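Local structure of hypothetical protein PH1313 (Pyrococcus horikoshii, 1VBK) at residues A82-E85 with K86-T90; R96-A99 with K100-K104. The protein is of unknown function but, as a ThiI-like protein with a THUMP domain, probably binds RNA and ATP. All blocks are in the same frame, centred on the assembly; numbering follows the deposited sequence.

Interaction 1 (A82-E85 with K86-T90); sequences ASLE and KINRT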
ATOM      1  N   ALA A  82      39.633 -22.071  -2.686  1.00 25.86           N
ATOM      2  CA  ALA A  82      40.016 -21.988  -1.283  1.00 25.85           C
ATOM      3  C   ALA A  82      41.041 -23.030  -0.841  1.00 25.91           C
ATOM      4  O   ALA A  82      40.686 -24.063  -0.276  1.00 25.46           O
ATOM      5  CB  ALA A  82      38.774 -22.072  -0.402  1.00 26.39           C
ATOM      6  N   SER A  83      42.310 -22.754  -1.122  1.00 25.74           N
ATOM      7  CA  SER A  83      43.416 -23.616  -0.714  1.00 26.94           C
ATOM      8  C   SER A  83      44.363 -22.651  -0.015  1.00 26.45           C
ATOM      9  O   SER A  83      44.441 -21.487  -0.401  1.00 24.08           O
ATOM     10  CB  SER A  83      44.117 -24.246  -1.924  1.00 26.98           C
ATOM     11  OG  SER A  83      44.977 -23.321  -2.572  1.00 27.99           O
ATOM     12  N   LEU A  84      45.073 -23.112   1.011  1.00 26.74           N
ATOM     13  CA  LEU A  84      45.979 -22.221   1.725  1.00 26.35           C
ATOM     14  C   LEU A  84      46.990 -21.593   0.771  1.00 25.20           C
ATOM     15  O   LEU A  84      47.262 -20.399   0.850  1.00 24.50           O
ATOM     16  CB  LEU A  84      46.699 -22.969   2.852  1.00 26.84           C
ATOM     17  CG  LEU A  84      47.521 -22.093   3.807  1.00 28.98           C
ATOM     18  CD1 LEU A  84      46.671 -20.936   4.326  1.00 29.07           C
ATOM     19  CD2 LEU A  84      48.035 -22.939   4.962  1.00 30.07           C
ATOM     20  N   GLU A  85      47.532 -22.398  -0.137  1.00 25.27           N
ATOM     21  CA  GLU A  85      48.506 -21.917  -1.112  1.00 26.40           C
ATOM     22  C   GLU A  85      47.971 -20.736  -1.927  1.00 24.71           C
ATOM     23  O   GLU A  85      48.634 -19.706  -2.051  1.00 23.47           O
ATOM     24  CB  GLU A  85      48.900 -23.049  -2.065  1.00 30.42           C
ATOM     25  CG  GLU A  85      49.772 -22.602  -3.231  1.00 39.20           C
ATOM     26  CD  GLU A  85      49.990 -23.700  -4.258  1.00 43.32           C
ATOM     27  OE1 GLU A  85      48.989 -24.249  -4.770  1.00 46.90           O
ATOM     28  OE2 GLU A  85      51.162 -24.010  -4.557  1.00 46.50           O
ATOM     29  N   LYS A  86      46.773 -20.891  -2.483  1.00 22.42           N
ATOM     30  CA  LYS A  86      46.171 -19.838  -3.291  1.00 22.12           C
ATOM     31  C   LYS A  86      45.779 -18.622  -2.457  1.00 20.30           C
ATOM     32  O   LYS A  86      45.932 -17.483  -2.905  1.00 19.89           O
ATOM     33  CB  LYS A  86      44.956 -20.385  -4.042  1.00 22.69           C
ATOM     34  CG  LYS A  86      45.319 -21.476  -5.046  1.00 27.38           C
ATOM     35  CD  LYS A  86      44.145 -21.823  -5.945  1.00 29.72           C
ATOM     36  CE  LYS A  86      44.574 -22.740  -7.077  1.00 31.38           C
ATOM     37  NZ  LYS A  86      43.498 -22.843  -8.103  1.00 35.21           N
ATOM     38  N   ILE A  87      45.275 -18.860  -1.251  1.00 17.50           N
ATOM     39  CA  ILE A  87      44.894 -17.762  -0.365  1.00 18.25           C
ATOM     40  C   ILE A  87      46.148 -16.949  -0.000  1.00 18.03           C
ATOM     41  O   ILE A  87      46.122 -15.719  -0.017  1.00 18.46           O
ATOM     42  CB  ILE A  87      44.218 -18.294   0.925  1.00 17.34           C
ATOM     43  CG1 ILE A  87      42.823 -18.844   0.593  1.00 17.34           C
ATOM     44  CG2 ILE A  87      44.115 -17.187   1.966  1.00 16.11           C
ATOM     45  CD1 ILE A  87      42.140 -19.538   1.767  1.00 18.57           C
ATOM     46  N   ASN A  88      47.246 -17.634   0.315  1.00 16.56           N
ATOM     47  CA  ASN A  88      48.485 -16.932   0.661  1.00 17.40           C
ATOM     48  C   ASN A  88      49.039 -16.095  -0.486  1.00 17.81           C
ATOM     49  O   ASN A  88      49.379 -14.925  -0.299  1.00 17.23           O
ATOM     50  CB  ASN A  88      49.579 -17.910   1.110  1.00 16.73           C
ATOM     51  CG  ASN A  88      49.488 -18.251   2.584  1.00 20.05           C
ATOM     52  OD1 ASN A  88      48.944 -17.480   3.375  1.00 19.33           O
ATOM     53  ND2 ASN A  88      50.035 -19.402   2.964  1.00 21.66           N
ATOM     54  N   ARG A  89      49.138 -16.680  -1.675  1.00 19.20           N
ATOM     55  CA  ARG A  89      49.696 -15.915  -2.776  1.00 22.89           C
ATOM     56  C   ARG A  89      48.800 -14.761  -3.218  1.00 20.92           C
ATOM     57  O   ARG A  89      49.306 -13.697  -3.569  1.00 19.62           O
ATOM     58  CB  ARG A  89      50.062 -16.818  -3.964  1.00 27.04           C
ATOM     59  CG  ARG A  89      48.934 -17.260  -4.867  1.00 37.05           C
ATOM     60  CD  ARG A  89      49.502 -17.570  -6.261  1.00 41.73           C
ATOM     61  NE  ARG A  89      48.519 -18.157  -7.171  1.00 46.80           N
ATOM     62  CZ  ARG A  89      48.304 -19.463  -7.307  1.00 49.08           C
ATOM     63  NH1 ARG A  89      49.007 -20.336  -6.592  1.00 49.63           N
ATOM     64  NH2 ARG A  89      47.388 -19.899  -8.165  1.00 49.58           N
ATOM     65  N   THR A  90      47.483 -14.946  -3.190  1.00 19.13           N
ATOM     66  CA  THR A  90      46.594 -13.856  -3.584  1.00 18.67           C
ATOM     67  C   THR A  90      46.631 -12.759  -2.525  1.00 17.24           C
ATOM     68  O   THR A  90      46.608 -11.575  -2.845  1.00 16.34           O
ATOM     69  CB  THR A  90      45.139 -14.329  -3.760  1.00 20.80           C
ATOM     70  OG1 THR A  90      45.098 -15.412  -4.695  1.00 23.21           O
ATOM     71  CG2 THR A  90      44.275 -13.182  -4.299  1.00 20.16           C
TER

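Interaction 2 (R96-A99 with K100-K104); sequences RKKA and KEVGK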
ATOM      1  N   ARG A  96      50.699  -6.273  -1.626  1.00 16.33           N
ATOM      2  CA  ARG A  96      51.721  -5.502  -2.322  1.00 17.00           C
ATOM      3  C   ARG A  96      51.120  -4.370  -3.138  1.00 18.32           C
ATOM      4  O   ARG A  96      51.658  -3.261  -3.161  1.00 16.66           O
ATOM      5  CB  ARG A  96      52.575  -6.434  -3.187  1.00 15.30           C
ATOM      6  CG  ARG A  96      53.559  -7.226  -2.339  1.00 14.78           C
ATOM      7  CD  ARG A  96      54.232  -8.370  -3.069  1.00 17.66           C
ATOM      8  NE  ARG A  96      55.357  -8.880  -2.284  1.00 19.17           N
ATOM      9  CZ  ARG A  96      56.050  -9.976  -2.575  1.00 18.05           C
ATOM     10  NH1 ARG A  96      55.736 -10.701  -3.638  1.00 18.39           N
ATOM     11  NH2 ARG A  96      57.069 -10.337  -1.804  1.00 18.33           N
ATOM     12  N   LYS A  97      49.988  -4.631  -3.781  1.00 19.22           N
ATOM     13  CA  LYS A  97      49.339  -3.596  -4.570  1.00 20.76           C
ATOM     14  C   LYS A  97      48.933  -2.442  -3.658  1.00 20.67           C
ATOM     15  O   LYS A  97      49.166  -1.278  -3.972  1.00 18.59           O
ATOM     16  CB  LYS A  97      48.103  -4.149  -5.283  1.00 22.37           C
ATOM     17  CG  LYS A  97      47.310  -3.074  -6.009  1.00 29.23           C
ATOM     18  CD  LYS A  97      46.234  -3.661  -6.914  1.00 34.51           C
ATOM     19  CE  LYS A  97      45.383  -2.553  -7.518  1.00 37.61           C
ATOM     20  NZ  LYS A  97      46.231  -1.514  -8.177  1.00 38.34           N
ATOM     21  N   LYS A  98      48.331  -2.774  -2.520  1.00 19.24           N
ATOM     22  CA  LYS A  98      47.902  -1.754  -1.577  1.00 18.96           C
ATOM     23  C   LYS A  98      49.099  -1.048  -0.945  1.00 19.59           C
ATOM     24  O   LYS A  98      49.093   0.175  -0.786  1.00 18.78           O
ATOM     25  CB  LYS A  98      47.033  -2.382  -0.490  1.00 19.90           C
ATOM     26  CG  LYS A  98      46.541  -1.406   0.575  1.00 20.21           C
ATOM     27  CD  LYS A  98      45.530  -0.409   0.033  1.00 21.14           C
ATOM     28  CE  LYS A  98      44.954   0.421   1.172  1.00 23.67           C
ATOM     29  NZ  LYS A  98      43.907   1.369   0.710  1.00 28.47           N
ATOM     30  N   ALA A  99      50.130  -1.814  -0.592  1.00 18.01           N
ATOM     31  CA  ALA A  99      51.318  -1.235   0.029  1.00 18.65           C
ATOM     32  C   ALA A  99      51.957  -0.197  -0.884  1.00 18.77           C
ATOM     33  O   ALA A  99      52.448   0.833  -0.417  1.00 20.24           O
ATOM     34  CB  ALA A  99      52.329  -2.333   0.372  1.00 17.82           C
ATOM     35  N   LYS A 100      51.952  -0.459  -2.186  1.00 19.42           N
ATOM     36  CA  LYS A 100      52.534   0.487  -3.131  1.00 21.43           C
ATOM     37  C   LYS A 100      51.754   1.797  -3.067  1.00 20.65           C
ATOM     38  O   LYS A 100      52.340   2.880  -3.107  1.00 21.03           O
ATOM     39  CB  LYS A 100      52.491  -0.074  -4.553  1.00 23.67           C
ATOM     40  CG  LYS A 100      53.121   0.849  -5.580  1.00 31.34           C
ATOM     41  CD  LYS A 100      52.969   0.322  -7.001  1.00 36.91           C
ATOM     42  CE  LYS A 100      53.622   1.268  -8.005  1.00 40.22           C
ATOM     43  NZ  LYS A 100      53.383   0.850  -9.416  1.00 43.15           N
ATOM     44  N   GLU A 101      50.431   1.695  -2.964  1.00 20.43           N
ATOM     45  CA  GLU A 101      49.578   2.876  -2.884  1.00 21.09           C
ATOM     46  C   GLU A 101      49.778   3.603  -1.551  1.00 20.45           C
ATOM     47  O   GLU A 101      49.786   4.834  -1.505  1.00 18.39           O
ATOM     48  CB  GLU A 101      48.108   2.480  -3.053  1.00 24.61           C
ATOM     49  CG  GLU A 101      47.818   1.826  -4.394  1.00 31.85           C
ATOM     50  CD  GLU A 101      46.406   1.279  -4.497  1.00 38.26           C
ATOM     51  OE1 GLU A 101      46.106   0.602  -5.508  1.00 40.55           O
ATOM     52  OE2 GLU A 101      45.597   1.526  -3.575  1.00 40.98           O
ATOM     53  N   VAL A 102      49.934   2.842  -0.470  1.00 17.61           N
ATOM     54  CA  VAL A 102      50.152   3.435   0.850  1.00 17.84           C
ATOM     55  C   VAL A 102      51.474   4.209   0.844  1.00 18.54           C
ATOM     56  O   VAL A 102      51.557   5.317   1.376  1.00 18.46           O
ATOM     57  CB  VAL A 102      50.162   2.343   1.947  1.00 20.20           C
ATOM     58  CG1 VAL A 102      50.616   2.931   3.277  1.00 19.07           C
ATOM     59  CG2 VAL A 102      48.752   1.758   2.096  1.00 18.96           C
ATOM     60  N   GLY A 103      52.499   3.618   0.238  1.00 18.78           N
ATOM     61  CA  GLY A 103      53.787   4.283   0.113  1.00 20.22           C
ATOM     62  C   GLY A 103      54.679   4.400   1.335  1.00 19.58           C
ATOM     63  O   GLY A 103      55.425   5.374   1.469  1.00 16.90           O
ATOM     64  N   LYS A 104      54.611   3.419   2.227  1.00 18.08           N
ATOM     65  CA  LYS A 104      55.448   3.439   3.422  1.00 19.77           C
ATOM     66  C   LYS A 104      56.454   2.299   3.373  1.00 20.04           C
ATOM     67  O   LYS A 104      56.203   1.269   2.749  1.00 21.48           O
ATOM     68  CB  LYS A 104      54.583   3.314   4.676  1.00 18.83           C
ATOM     69  CG  LYS A 104      53.686   4.512   4.921  1.00 19.93           C
ATOM     70  CD  LYS A 104      52.846   4.321   6.177  1.00 17.85           C
ATOM     71  CE  LYS A 104      51.994   5.546   6.465  1.00 18.68           C
ATOM     72  NZ  LYS A 104      51.278   5.426   7.775  1.00 20.04           N
TER
HETATM   73  O   HOH W   1      53.174   0.803   2.236  1.00 19.25           O

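Interaction 1 (A82-E85 with K86-T90)
Ser83 folds its hydroxyl back over the start of helix 84-102, where OG lies beside CG of Lys86 and accepts from Lys86 N at 3.0 Å. This is an N-cap bond, nearly straight at 163°. The first torsion of Ser83, 77°, sets OG between the backbone N and the carbonyl carbon, which turns it to the first helical turn. Ser83 O accepts from Ile87 N at 2.9 Å, and CG1 of Ile87 rests against that same oxygen at 3.3 Å. Ile87 faces inward, onto Ile154 and Ile156 of strand 150-157 and Val131 of helix 124-138. One residue further along, Leu84 O accepts from Asn88 N at 2.8 Å, while ND2 of Asn88 packs 3.8 Å from Leu84 CG. With an alanine here in place of Ser83, Lys86 N is likely to be left without its capping acceptor and the first turn less firmly closed. On the outer side Glu85 OE1 stays 4.3 Å from Arg89 NH1, short of a salt bridge, with carboxylate and guanidinium planes 60° apart. The chemistry thus separates a polar cap at Ser83 OG from an apolar face at Ile87; the outer charges probably add a little attraction, and Asn88 OD1 is buried with no partner in the model.

Interaction 2 (R96-A99 with K100-K104)
Lys98 and Val102 meet on the inner face of the last turns of helix 84-102, a helix of the THUMP domain, just before the chain leaves through Gly103. This is the closer-packed side. CG2 of Val102 touches Lys98 O at 3.3 Å and lies 4.1 Å from CE of the lysine, whose chain bends at its second torsion (69°) and passes the valine obliquely. Beneath them Ile150 of strand 150-157 receives Lys98, Ala99 and Val102, so the aliphatic part of the lysine packs as a hydrocarbon. Val102 N closes the turn onto Lys98 O at 2.8 Å.

The solvent side is looser. Lys97 NZ reaches Glu101 OE1 at 3.4 Å, a salt bridge whose hydrogen bond is weak, and the matching backbone bond from Glu101 N to Lys97 O is weak as well. The end of Lys97 turns in to the carboxylate at its last torsion, 52°. OE2 of Glu101 faces Lys98 CD, the two side chains crossing at about a right angle. Further out, Arg96 NE forms a salt bridge with Glu139 and Lys104 NZ one with Asp149. Gly103, the first residue past the helix, has positive phi (74°), and its N bonds to Ala99 O at 2.9 Å. That oxygen also accepts from a water, at 2.8 Å, which in turn takes the N-H of Lys104.

In the fold
Interactions 1 and 2 mark the two ends of one helix, 84-102: 82-90 starts it and 96-104 finishes it. Their centres are about 20 Å apart and their nearest atoms about 7 Å, so they do not touch; the helix between is what joins them. Both turn an inner face to strand 150-157, at Ile154 and Ile156 for the first and at Ile150 for the second, which lays the helix along that strand of the mixed sheet. Both belong to the THUMP domain, and their centres lie about 30 and 28 Å from the centre of the chain. They are surface contacts, and nothing in the model ties either to the RNA or ATP binding inferred for the protein.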